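Local coordinates for protein phosphonate monoester hydrolase (Ruegeria pomeroyi, PDB 4UPK) that is a hydrolase of the sulfatase family, in the alkaline phosphatase clan, found as an assembly of four protein chains, at residues A[160-164]-A[216-220]; A[209-214]-A[318-322]; A[276-280]-A[472-478]; A[477-481]-A[490-494]. One frame throughout, in Å; residues are numbered along the deposited sequence.

Contact 1. Residues A[160-164]-A[216-220]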
loop_
_atom_site.group_PDB
_atom_site.type_symbol
_atom_site.label_atom_id
_atom_site.label_comp_id
_atom_site.label_asym_id
_atom_site.label_seq_id
_atom_site.Cartn_x
_atom_site.Cartn_y
_atom_site.Cartn_z
ATOM N N VAL A 160 14.395 15.946 -15.016
ATOM C CA VAL A 160 15.087 16.092 -16.295
ATOM C C VAL A 160 16.569 16.455 -16.012
ATOM O O VAL A 160 17.469 15.821 -16.565
ATOM C CB VAL A 160 14.387 17.104 -17.242
ATOM C CG1 VAL A 160 14.965 17.004 -18.652
ATOM C CG2 VAL A 160 12.875 16.875 -17.275
ATOM N N THR A 161 16.804 17.449 -15.124
ATOM C CA THR A 161 18.117 17.900 -14.692
ATOM C C THR A 161 18.114 18.021 -13.182
ATOM O O THR A 161 17.299 18.768 -12.626
ATOM C CB THR A 161 18.499 19.231 -15.348
ATOM O OG1 THR A 161 18.426 19.097 -16.761
ATOM C CG2 THR A 161 19.930 19.722 -14.933
ATOM N N GLU A 162 19.055 17.306 -12.528
ATOM C CA GLU A 162 19.278 17.353 -11.089
ATOM C C GLU A 162 20.155 18.575 -10.813
ATOM O O GLU A 162 21.247 18.705 -11.373
ATOM C CB GLU A 162 19.971 16.058 -10.597
ATOM C CG GLU A 162 20.351 16.057 -9.115
ATOM C CD GLU A 162 21.728 16.604 -8.780
ATOM O OE1 GLU A 162 22.722 16.095 -9.347
ATOM O OE2 GLU A 162 21.816 17.549 -7.961
ATOM N N MET A 163 19.694 19.448 -9.927
ATOM C CA MET A 163 20.431 20.649 -9.568
ATOM C C MET A 163 20.075 21.096 -8.153
ATOM O O MET A 163 19.439 22.133 -7.942
ATOM C CB MET A 163 20.274 21.761 -10.621
ATOM C CG MET A 163 21.178 22.976 -10.388
ATOM S SD MET A 163 22.527 23.215 -11.584
ATOM C CE MET A 163 21.769 22.919 -12.928
ATOM N N ARG A 164 20.516 20.285 -7.186
ATOM C CA ARG A 164 20.383 20.559 -5.768
ATOM C C ARG A 164 21.749 21.097 -5.323
ATOM O O ARG A 164 22.778 20.562 -5.740
ATOM C CB ARG A 164 20.038 19.273 -4.991
ATOM C CG ARG A 164 18.964 18.430 -5.634
ATOM C CD ARG A 164 19.086 16.993 -5.178
ATOM N NE ARG A 164 18.645 16.082 -6.229
ATOM C CZ ARG A 164 18.510 14.773 -6.076
ATOM N NH1 ARG A 164 18.769 14.204 -4.904
ATOM N NH2 ARG A 164 18.119 14.019 -7.091
ATOM N N PHE A 216 23.966 27.272 -16.715
ATOM C CA PHE A 216 23.906 25.831 -16.945
ATOM C C PHE A 216 22.487 25.277 -16.828
ATOM O O PHE A 216 22.082 24.507 -17.710
ATOM C CB PHE A 216 24.914 25.082 -16.045
ATOM C CG PHE A 216 24.844 23.587 -16.175
ATOM C CD1 PHE A 216 25.517 22.931 -17.200
ATOM C CD2 PHE A 216 24.031 22.836 -15.323
ATOM C CE1 PHE A 216 25.397 21.545 -17.365
ATOM C CE2 PHE A 216 23.907 21.455 -15.492
ATOM C CZ PHE A 216 24.604 20.813 -16.499
ATOM N N LEU A 217 21.737 25.655 -15.765
ATOM C CA LEU A 217 20.353 25.167 -15.570
ATOM C C LEU A 217 19.423 25.636 -16.686
ATOM O O LEU A 217 18.651 24.840 -17.207
ATOM C CB LEU A 217 19.794 25.542 -14.178
ATOM C CG LEU A 217 18.464 24.911 -13.761
ATOM C CD1 LEU A 217 18.508 23.367 -13.760
ATOM C CD2 LEU A 217 18.054 25.402 -12.436
ATOM N N THR A 218 19.560 26.906 -17.094
ATOM C CA THR A 218 18.833 27.537 -18.199
ATOM C C THR A 218 19.157 26.803 -19.504
ATOM O O THR A 218 18.247 26.536 -20.299
ATOM C CB THR A 218 19.175 29.035 -18.299
ATOM O OG1 THR A 218 19.093 29.602 -16.990
ATOM C CG2 THR A 218 18.245 29.778 -19.259
ATOM N N ASP A 219 20.450 26.478 -19.716
ATOM C CA ASP A 219 20.895 25.719 -20.882
ATOM C C ASP A 219 20.257 24.325 -20.916
ATOM O O ASP A 219 19.820 23.906 -21.976
ATOM C CB ASP A 219 22.430 25.624 -20.930
ATOM C CG ASP A 219 23.164 26.915 -21.266
ATOM O OD1 ASP A 219 22.504 27.886 -21.710
ATOM O OD2 ASP A 219 24.372 26.967 -21.045
ATOM N N GLN A 220 20.141 23.651 -19.764
ATOM C CA GLN A 220 19.506 22.329 -19.635
ATOM C C GLN A 220 18.008 22.369 -19.954
ATOM O O GLN A 220 17.509 21.477 -20.642
ATOM C CB GLN A 220 19.799 21.679 -18.272
ATOM C CG GLN A 220 21.282 21.320 -18.027
ATOM C CD GLN A 220 22.047 20.884 -19.251
ATOM O OE1 GLN A 220 22.835 21.645 -19.829
ATOM N NE2 GLN A 220 21.820 19.663 -19.688
#
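Thr161, on strand 158-162, meets Gln220 on helix 213-224. Its OG1 lies 3.3 Å from Gln220 CB, a contact with carbon and not a polar bond. The methyl CG2 of Thr161 crosses this side chain at about a right angle, 3.7 Å from Gln220 CG, and is 4.1 Å from Leu217 CD1. Glu162 faces the other way and accepts from Arg164 N within its own segment. Met163 then turns back toward the helix. Its CG is anti to the backbone N (chi1 -172°), and bends at the next two torsions bring CE between Phe216 and Leu217. Met163 CE comes to the ring edge, 3.3 Å from Phe216 CD2. The sulfur is at the edge too, with Met163 SD 5.3 Å from the centroid of the Phe216 ring, a Met-aromatic contact. On the other partner, Met163 CE and Leu217 CD1 are tightly packed at 3.4 Å. One face of the Phe216 ring carries Gln220 CG of its own helix, and Trp171 and His174 of helix 169-177 also meet this ring. The chemistry is mostly apolar, so shape and burial probably hold the contact, and the sulfur at the ring edge may add a weak electrostatic term.

Contact 2. Residues A[209-214]-A[318-322]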
loop_
_atom_site.group_PDB
_atom_site.type_symbol
_atom_site.label_atom_id
_atom_site.label_comp_id
_atom_site.label_asym_id
_atom_site.label_seq_id
_atom_site.Cartn_x
_atom_site.Cartn_y
_atom_site.Cartn_z
ATOM N N ALA A 209 30.837 33.296 -16.654
ATOM C CA ALA A 209 29.382 33.477 -16.646
ATOM C C ALA A 209 28.638 32.420 -17.471
ATOM O O ALA A 209 27.633 31.899 -17.005
ATOM C CB ALA A 209 29.012 34.875 -17.125
ATOM N N GLU A 210 29.155 32.065 -18.667
ATOM C CA GLU A 210 28.536 31.058 -19.524
ATOM C C GLU A 210 28.626 29.640 -18.941
ATOM O O GLU A 210 27.943 28.741 -19.442
ATOM C CB GLU A 210 29.106 31.114 -20.963
ATOM C CG GLU A 210 30.618 31.030 -21.035
ATOM C CD GLU A 210 31.303 32.373 -21.221
ATOM O OE1 GLU A 210 31.319 33.187 -20.268
ATOM O OE2 GLU A 210 31.832 32.607 -22.332
ATOM N N ASP A 211 29.457 29.444 -17.894
ATOM C CA ASP A 211 29.640 28.153 -17.228
ATOM C C ASP A 211 29.051 28.105 -15.801
ATOM O O ASP A 211 29.270 27.134 -15.070
ATOM C CB ASP A 211 31.127 27.756 -17.241
ATOM C CG ASP A 211 31.653 27.508 -18.636
ATOM O OD1 ASP A 211 30.917 26.915 -19.451
ATOM O OD2 ASP A 211 32.799 27.881 -18.906
ATOM N N SER A 212 28.313 29.161 -15.417
ATOM C CA SER A 212 27.719 29.305 -14.087
ATOM C C SER A 212 26.565 28.341 -13.841
ATOM O O SER A 212 26.010 27.786 -14.781
ATOM C CB SER A 212 27.279 30.749 -13.848
ATOM O OG SER A 212 25.957 30.996 -14.306
ATOM N N ASP A 213 26.218 28.157 -12.569
ATOM C CA ASP A 213 25.093 27.338 -12.114
ATOM C C ASP A 213 23.764 27.815 -12.718
ATOM O O ASP A 213 23.020 26.982 -13.238
ATOM C CB ASP A 213 25.048 27.276 -10.571
ATOM C CG ASP A 213 25.245 28.573 -9.795
ATOM O OD1 ASP A 213 25.440 29.652 -10.443
ATOM O OD2 ASP A 213 25.197 28.521 -8.548
ATOM N N THR A 214 23.516 29.170 -12.729
ATOM C CA THR A 214 22.348 29.831 -13.335
ATOM C C THR A 214 22.261 29.562 -14.835
ATOM O O THR A 214 21.197 29.165 -15.307
ATOM C CB THR A 214 22.356 31.342 -13.023
ATOM O OG1 THR A 214 22.374 31.527 -11.601
ATOM C CG2 THR A 214 21.170 32.093 -13.652
ATOM N N THR A 318 20.440 39.805 -10.841
ATOM C CA THR A 318 20.519 40.329 -12.215
ATOM C C THR A 318 20.882 39.173 -13.217
ATOM O O THR A 318 20.257 39.075 -14.263
ATOM C CB THR A 318 21.402 41.607 -12.257
ATOM O OG1 THR A 318 20.695 42.646 -11.576
ATOM C CG2 THR A 318 21.732 42.089 -13.695
ATOM N N GLU A 319 21.832 38.282 -12.863
ATOM C CA GLU A 319 22.184 37.150 -13.711
ATOM C C GLU A 319 21.006 36.158 -13.850
ATOM O O GLU A 319 20.777 35.646 -14.936
ATOM C CB GLU A 319 23.466 36.463 -13.234
ATOM C CG GLU A 319 23.969 35.395 -14.219
ATOM C CD GLU A 319 24.967 34.418 -13.628
ATOM O OE1 GLU A 319 25.030 34.315 -12.382
ATOM O OE2 GLU A 319 25.708 33.773 -14.403
ATOM N N VAL A 320 20.217 35.950 -12.789
ATOM C CA VAL A 320 19.011 35.098 -12.860
ATOM C C VAL A 320 18.027 35.735 -13.850
ATOM O O VAL A 320 17.478 35.043 -14.715
ATOM C CB VAL A 320 18.396 34.863 -11.446
ATOM C CG1 VAL A 320 16.925 34.457 -11.507
ATOM C CG2 VAL A 320 19.223 33.852 -10.661
ATOM N N ASP A 321 17.842 37.064 -13.728
ATOM C CA ASP A 321 17.006 37.851 -14.617
ATOM C C ASP A 321 17.370 37.663 -16.096
ATOM O O ASP A 321 16.468 37.400 -16.868
ATOM C CB ASP A 321 17.045 39.328 -14.256
ATOM C CG ASP A 321 15.969 40.091 -14.975
ATOM O OD1 ASP A 321 14.843 40.138 -14.460
ATOM O OD2 ASP A 321 16.229 40.564 -16.105
ATOM N N THR A 322 18.660 37.815 -16.489
ATOM C CA THR A 322 19.140 37.664 -17.887
ATOM C C THR A 322 18.771 36.291 -18.453
ATOM O O THR A 322 18.320 36.212 -19.587
ATOM C CB THR A 322 20.668 37.899 -17.983
ATOM O OG1 THR A 322 21.032 39.133 -17.362
ATOM C CG2 THR A 322 21.192 37.868 -19.420
HETATM O O HOH W 1 25.662 33.957 -17.183
HETATM O O HOH W 2 26.390 32.133 -10.669
HETATM O O HOH W 3 22.892 33.983 -10.797
#
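Thr214, in the first turn of helix 213-224, comes closest to Val320 of helix 303-333, their CA atoms 6.3 Å apart, while a 3-10 turn at 209-211 leads up to Ser212 at the N-cap. Glu319 reaches from the long helix to this helix start. With chi1 at -172° and the rest of the chain extended, it brings its carboxylate to the cap. Ser212 OG donates to Glu319 OE2 at 2.8 Å, from above the carboxylate plane. The same OG also takes the N-H of Ala215, so the cap residue is tied both to its own helix and to helix 303-333. Three waters complete the grip. One donates to OE2 of Glu319 and, weakly, to Ala209 O. A second donates to Glu319 OE1 and to Asp213 OD1, which may ease the nearness of two acidic groups. The third accepts from Thr214 OG1 at 2.6 Å and donates to Glu319 OE1. Beside this polar patch, Thr214 CG2 packs on Val320, 3.8 Å from its CA and 4.0 Å from its CG2. The start of helix 213-224 thus rests on helix 303-333. Helix 169-177 also borders it, through Trp171 against Asp213, and Arg241, just past strand 234-239, pairs with Asp213.

Contact 3. Residues A[276-280]-A[472-478]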
loop_
_atom_site.group_PDB
_atom_site.type_symbol
_atom_site.label_atom_id
_atom_site.label_comp_id
_atom_site.label_asym_id
_atom_site.label_seq_id
_atom_site.Cartn_x
_atom_site.Cartn_y
_atom_site.Cartn_z
ATOM N N GLU A 276 14.653 44.034 22.020
ATOM C CA GLU A 276 13.279 44.008 21.530
ATOM C C GLU A 276 12.552 42.701 21.888
ATOM O O GLU A 276 11.376 42.733 22.256
ATOM C CB GLU A 276 13.179 44.376 20.036
ATOM C CG GLU A 276 13.503 45.838 19.732
ATOM C CD GLU A 276 12.784 46.887 20.557
ATOM O OE1 GLU A 276 11.542 46.806 20.689
ATOM O OE2 GLU A 276 13.462 47.812 21.055
ATOM N N HIS A 277 13.279 41.560 21.867
ATOM C CA HIS A 277 12.771 40.250 22.287
ATOM C C HIS A 277 13.973 39.291 22.368
ATOM O O HIS A 277 14.831 39.328 21.481
ATOM C CB HIS A 277 11.650 39.715 21.349
ATOM C CG HIS A 277 10.887 38.523 21.867
ATOM N ND1 HIS A 277 11.454 37.247 21.889
ATOM C CD2 HIS A 277 9.606 38.434 22.302
ATOM C CE1 HIS A 277 10.521 36.445 22.380
ATOM N NE2 HIS A 277 9.387 37.111 22.629
ATOM N N PRO A 278 14.040 38.430 23.414
ATOM C CA PRO A 278 15.173 37.496 23.551
ATOM C C PRO A 278 15.423 36.529 22.389
ATOM O O PRO A 278 16.547 36.043 22.271
ATOM C CB PRO A 278 14.823 36.722 24.821
ATOM C CG PRO A 278 13.937 37.617 25.576
ATOM C CD PRO A 278 13.111 38.288 24.551
ATOM N N PHE A 279 14.395 36.232 21.563
ATOM C CA PHE A 279 14.428 35.363 20.370
ATOM C C PHE A 279 15.545 35.779 19.384
ATOM O O PHE A 279 16.116 34.924 18.705
ATOM C CB PHE A 279 13.050 35.420 19.644
ATOM C CG PHE A 279 13.032 34.894 18.217
ATOM C CD1 PHE A 279 13.322 35.733 17.144
ATOM C CD2 PHE A 279 12.774 33.553 17.954
ATOM C CE1 PHE A 279 13.352 35.237 15.837
ATOM C CE2 PHE A 279 12.804 33.060 16.646
ATOM C CZ PHE A 279 13.080 33.906 15.597
ATOM N N PHE A 280 15.794 37.106 19.284
ATOM C CA PHE A 280 16.758 37.754 18.392
ATOM C C PHE A 280 18.212 37.588 18.765
ATOM O O PHE A 280 19.088 37.836 17.928
ATOM C CB PHE A 280 16.372 39.212 18.116
ATOM C CG PHE A 280 15.029 39.342 17.445
ATOM C CD1 PHE A 280 14.809 38.805 16.183
ATOM C CD2 PHE A 280 13.975 39.984 18.083
ATOM C CE1 PHE A 280 13.556 38.894 15.582
ATOM C CE2 PHE A 280 12.739 40.112 17.461
ATOM C CZ PHE A 280 12.528 39.543 16.229
ATOM N N PHE A 472 4.729 32.206 20.414
ATOM C CA PHE A 472 5.576 31.015 20.608
ATOM C C PHE A 472 4.829 29.885 21.339
ATOM O O PHE A 472 4.072 30.157 22.263
ATOM C CB PHE A 472 6.814 31.394 21.459
ATOM C CG PHE A 472 7.731 32.382 20.789
ATOM C CD1 PHE A 472 7.533 33.753 20.936
ATOM C CD2 PHE A 472 8.768 31.948 19.975
ATOM C CE1 PHE A 472 8.355 34.663 20.287
ATOM C CE2 PHE A 472 9.605 32.865 19.339
ATOM C CZ PHE A 472 9.399 34.212 19.507
ATOM N N ALA A 473 5.109 28.611 20.957
ATOM C CA ALA A 473 4.595 27.402 21.618
ATOM C C ALA A 473 5.327 27.288 22.966
ATOM O O ALA A 473 4.727 26.917 23.972
ATOM C CB ALA A 473 4.879 26.171 20.762
ATOM N N ALA A 474 6.635 27.644 22.975
ATOM C CA ALA A 474 7.489 27.680 24.159
ATOM C C ALA A 474 7.115 28.887 25.052
ATOM O O ALA A 474 6.404 29.802 24.614
ATOM C CB ALA A 474 8.941 27.782 23.734
ATOM N N ASP A 475 7.583 28.883 26.302
ATOM C CA ASP A 475 7.289 29.933 27.267
ATOM C C ASP A 475 8.058 31.246 27.040
ATOM O O ASP A 475 8.742 31.748 27.941
ATOM C CB ASP A 475 7.426 29.411 28.698
ATOM C CG ASP A 475 6.153 29.610 29.489
ATOM O OD1 ASP A 475 5.971 30.717 30.044
ATOM O OD2 ASP A 475 5.294 28.682 29.484
ATOM N N LEU A 476 7.924 31.801 25.828
ATOM C CA LEU A 476 8.519 33.073 25.399
ATOM C C LEU A 476 7.382 34.044 25.126
ATOM O O LEU A 476 6.386 33.638 24.520
ATOM C CB LEU A 476 9.359 32.892 24.130
ATOM C CG LEU A 476 10.703 32.196 24.280
ATOM C CD1 LEU A 476 11.315 31.947 22.916
ATOM C CD2 LEU A 476 11.678 33.017 25.154
ATOM N N PRO A 477 7.476 35.317 25.566
ATOM C CA PRO A 477 6.355 36.244 25.349
ATOM C C PRO A 477 6.066 36.601 23.882
ATOM O O PRO A 477 6.948 36.508 23.024
ATOM C CB PRO A 477 6.747 37.484 26.178
ATOM C CG PRO A 477 8.216 37.425 26.297
ATOM C CD PRO A 477 8.559 35.963 26.350
ATOM N N PRO A 478 4.818 37.044 23.572
ATOM C CA PRO A 478 4.526 37.446 22.191
ATOM C C PRO A 478 5.275 38.707 21.745
ATOM O O PRO A 478 5.857 39.427 22.568
ATOM C CB PRO A 478 3.015 37.713 22.215
ATOM C CG PRO A 478 2.683 37.995 23.621
ATOM C CD PRO A 478 3.633 37.188 24.446
#
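An aromatic cluster of His277, Phe279 and Phe472 joins the loop between helices 270-275 and 280-286 to the loop that links strands 467-472 and 479-482 of the four-stranded antiparallel sheet. Phe472 touches both of the others. Its ring is nearly parallel to that of His277, with planes at 21°, but the two are slid apart and barely overlap. CE1 of Phe472 is 3.5 Å from His277 CE1. Towards Phe279 the Phe472 ring presents its edge, with CE2 of Phe472 3.5 Å from Phe279 CD2; the two planes are oblique at 48°. Leu476 adds CB, 4.1 Å from His277 CE1 at the imidazole edge, and its CD1 lies over one face of the Phe472 ring, toward the rim. Trp446 stacks on Phe279, and Met479 touches all three rings. Arg511 of the third subunit bonds to Phe472 O, so the sheet side also borders a subunit interface. Both imidazole nitrogens are engaged, which would fix the rotation of the ring. ND1 of His277 accepts from Phe279 N at 3.1 Å, a capping bond at the turn into helix 280-286. NE2 of His277 donates to Pro477 O, close to the imidazole plane; the 2.5 Å between them is unusually short and its exact value doubtful.

Contact 4. Residues A[477-481]-A[490-494]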
loop_
_atom_site.group_PDB
_atom_site.type_symbol
_atom_site.label_atom_id
_atom_site.label_comp_id
_atom_site.label_asym_id
_atom_site.label_seq_id
_atom_site.Cartn_x
_atom_site.Cartn_y
_atom_site.Cartn_z
ATOM N N PRO A 477 7.476 35.317 25.566
ATOM C CA PRO A 477 6.355 36.244 25.349
ATOM C C PRO A 477 6.066 36.601 23.882
ATOM O O PRO A 477 6.948 36.508 23.024
ATOM C CB PRO A 477 6.747 37.484 26.178
ATOM C CG PRO A 477 8.216 37.425 26.297
ATOM C CD PRO A 477 8.559 35.963 26.350
ATOM N N PRO A 478 4.818 37.044 23.572
ATOM C CA PRO A 478 4.526 37.446 22.191
ATOM C C PRO A 478 5.275 38.707 21.745
ATOM O O PRO A 478 5.857 39.427 22.568
ATOM C CB PRO A 478 3.015 37.713 22.215
ATOM C CG PRO A 478 2.683 37.995 23.621
ATOM C CD PRO A 478 3.633 37.188 24.446
ATOM N N MET A 479 5.259 38.962 20.434
ATOM C CA MET A 479 5.781 40.181 19.853
ATOM C C MET A 479 4.599 40.885 19.219
ATOM O O MET A 479 3.688 40.239 18.713
ATOM C CB MET A 479 6.876 39.936 18.783
ATOM C CG MET A 479 7.976 39.014 19.219
ATOM S SD MET A 479 9.356 39.085 18.087
ATOM C CE MET A 479 10.187 37.567 18.448
ATOM N N LEU A 480 4.600 42.193 19.259
ATOM C CA LEU A 480 3.559 42.983 18.623
ATOM C C LEU A 480 4.179 44.205 17.954
ATOM O O LEU A 480 4.821 44.995 18.621
ATOM C CB LEU A 480 2.444 43.354 19.590
ATOM C CG LEU A 480 1.216 44.021 18.948
ATOM C CD1 LEU A 480 0.444 43.042 18.095
ATOM C CD2 LEU A 480 0.337 44.660 20.015
ATOM N N PHE A 481 4.016 44.315 16.618
ATOM C CA PHE A 481 4.541 45.407 15.814
ATOM C C PHE A 481 3.390 46.199 15.207
ATOM O O PHE A 481 2.579 45.647 14.482
ATOM C CB PHE A 481 5.523 44.883 14.733
ATOM C CG PHE A 481 6.573 43.925 15.263
ATOM C CD1 PHE A 481 7.532 44.353 16.178
ATOM C CD2 PHE A 481 6.620 42.608 14.828
ATOM C CE1 PHE A 481 8.496 43.470 16.678
ATOM C CE2 PHE A 481 7.599 41.728 15.311
ATOM C CZ PHE A 481 8.534 42.166 16.229
ATOM N N ARG A 490 10.026 48.228 16.847
ATOM C CA ARG A 490 9.675 48.228 18.256
ATOM C C ARG A 490 8.641 47.160 18.584
ATOM O O ARG A 490 7.521 47.197 18.068
ATOM C CB ARG A 490 9.214 49.633 18.734
ATOM C CG ARG A 490 9.069 49.745 20.262
ATOM C CD ARG A 490 8.547 51.085 20.751
ATOM N NE ARG A 490 7.334 51.534 20.056
ATOM C CZ ARG A 490 6.807 52.752 20.146
ATOM N NH1 ARG A 490 7.387 53.679 20.901
ATOM N NH2 ARG A 490 5.713 53.061 19.461
ATOM N N ASN A 491 9.012 46.224 19.475
ATOM C CA ASN A 491 8.076 45.227 19.982
ATOM C C ASN A 491 7.262 45.935 21.092
ATOM O O ASN A 491 7.817 46.294 22.140
ATOM C CB ASN A 491 8.804 43.961 20.495
ATOM C CG ASN A 491 7.956 43.023 21.313
ATOM O OD1 ASN A 491 6.727 43.021 21.218
ATOM N ND2 ASN A 491 8.594 42.191 22.131
ATOM N N VAL A 492 5.955 46.148 20.840
ATOM C CA VAL A 492 5.052 46.841 21.760
ATOM C C VAL A 492 4.122 45.916 22.575
ATOM O O VAL A 492 3.189 46.414 23.202
ATOM C CB VAL A 492 4.297 48.024 21.078
ATOM C CG1 VAL A 492 5.267 49.098 20.595
ATOM C CG2 VAL A 492 3.402 47.555 19.935
ATOM N N ALA A 493 4.386 44.586 22.590
ATOM C CA ALA A 493 3.558 43.605 23.311
ATOM C C ALA A 493 3.456 43.815 24.836
ATOM O O ALA A 493 2.459 43.417 25.438
ATOM C CB ALA A 493 3.998 42.179 22.982
ATOM N N GLY A 494 4.474 44.415 25.448
ATOM C CA GLY A 494 4.476 44.685 26.888
ATOM C C GLY A 494 3.803 45.993 27.287
ATOM O O GLY A 494 3.616 46.258 28.476
HETATM O O HOH W 4 7.342 40.619 24.422
#
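Val492 N donates to Leu480 O at 2.7 Å. Beside it, Leu480 N donates to Asn491 OD1 at 3.0 Å, from 38° out of the plane of the side-chain carbonyl. The side-chain oxygen of Asn491 stands in for a backbone acceptor opposite the strand. It also accepts from Ala493 N, which makes an Asx turn. The two N-H groups reach OD1 from opposite faces of the amide plane, so the oxygen is held from both sides. The chi1 of Asn491, 167°, turns the amide away from its own backbone N and brings OD1 to Leu480 N. Its ND2 donates to Glu276 O, and a water bridges ND2 to Pro478 O. The amide is therefore held at both ends. Packing surrounds these bonds. Ala493 CB sits against the strand, 3.3 Å from Pro478 O and 3.9 Å from Leu480 CB. Val492 CG2 is 4.2 Å from Leu480 CD2. Phe481 CD1 comes 3.4 Å from Arg490 O, which lies at the ring edge, and Phe481 CE1 is 3.8 Å from Asn491 CA. Within this chain, 479-482 is an outermost strand of the antiparallel sheet. Strand 467-472 pairs with it along one edge, and loop 490-494 lies along the other. Helix 499-515 follows the loop and packs Leu502 on Pro478 and Leu505 on Leu480.

The contacts form two groups on opposite sides of the chain's centre. Contacts 1 and 2 have centres 12 Å apart and share helix 213-224. Contact 1 sets that helix against strand 158-162 of the large mixed sheet, and contact 2 sets its start against helix 303-333. Their segments alternate along the chain. Contacts 3 and 4, with centres 9 Å apart, share Pro477 and Pro478 beside the small antiparallel sheet. The two groups lie about 40 Å or more apart between centres and do not touch. Contact 3 ties a loop of the sulfatase family region to the small antiparallel sheet, and contact 4 lays a loop along the outer strand of that sheet.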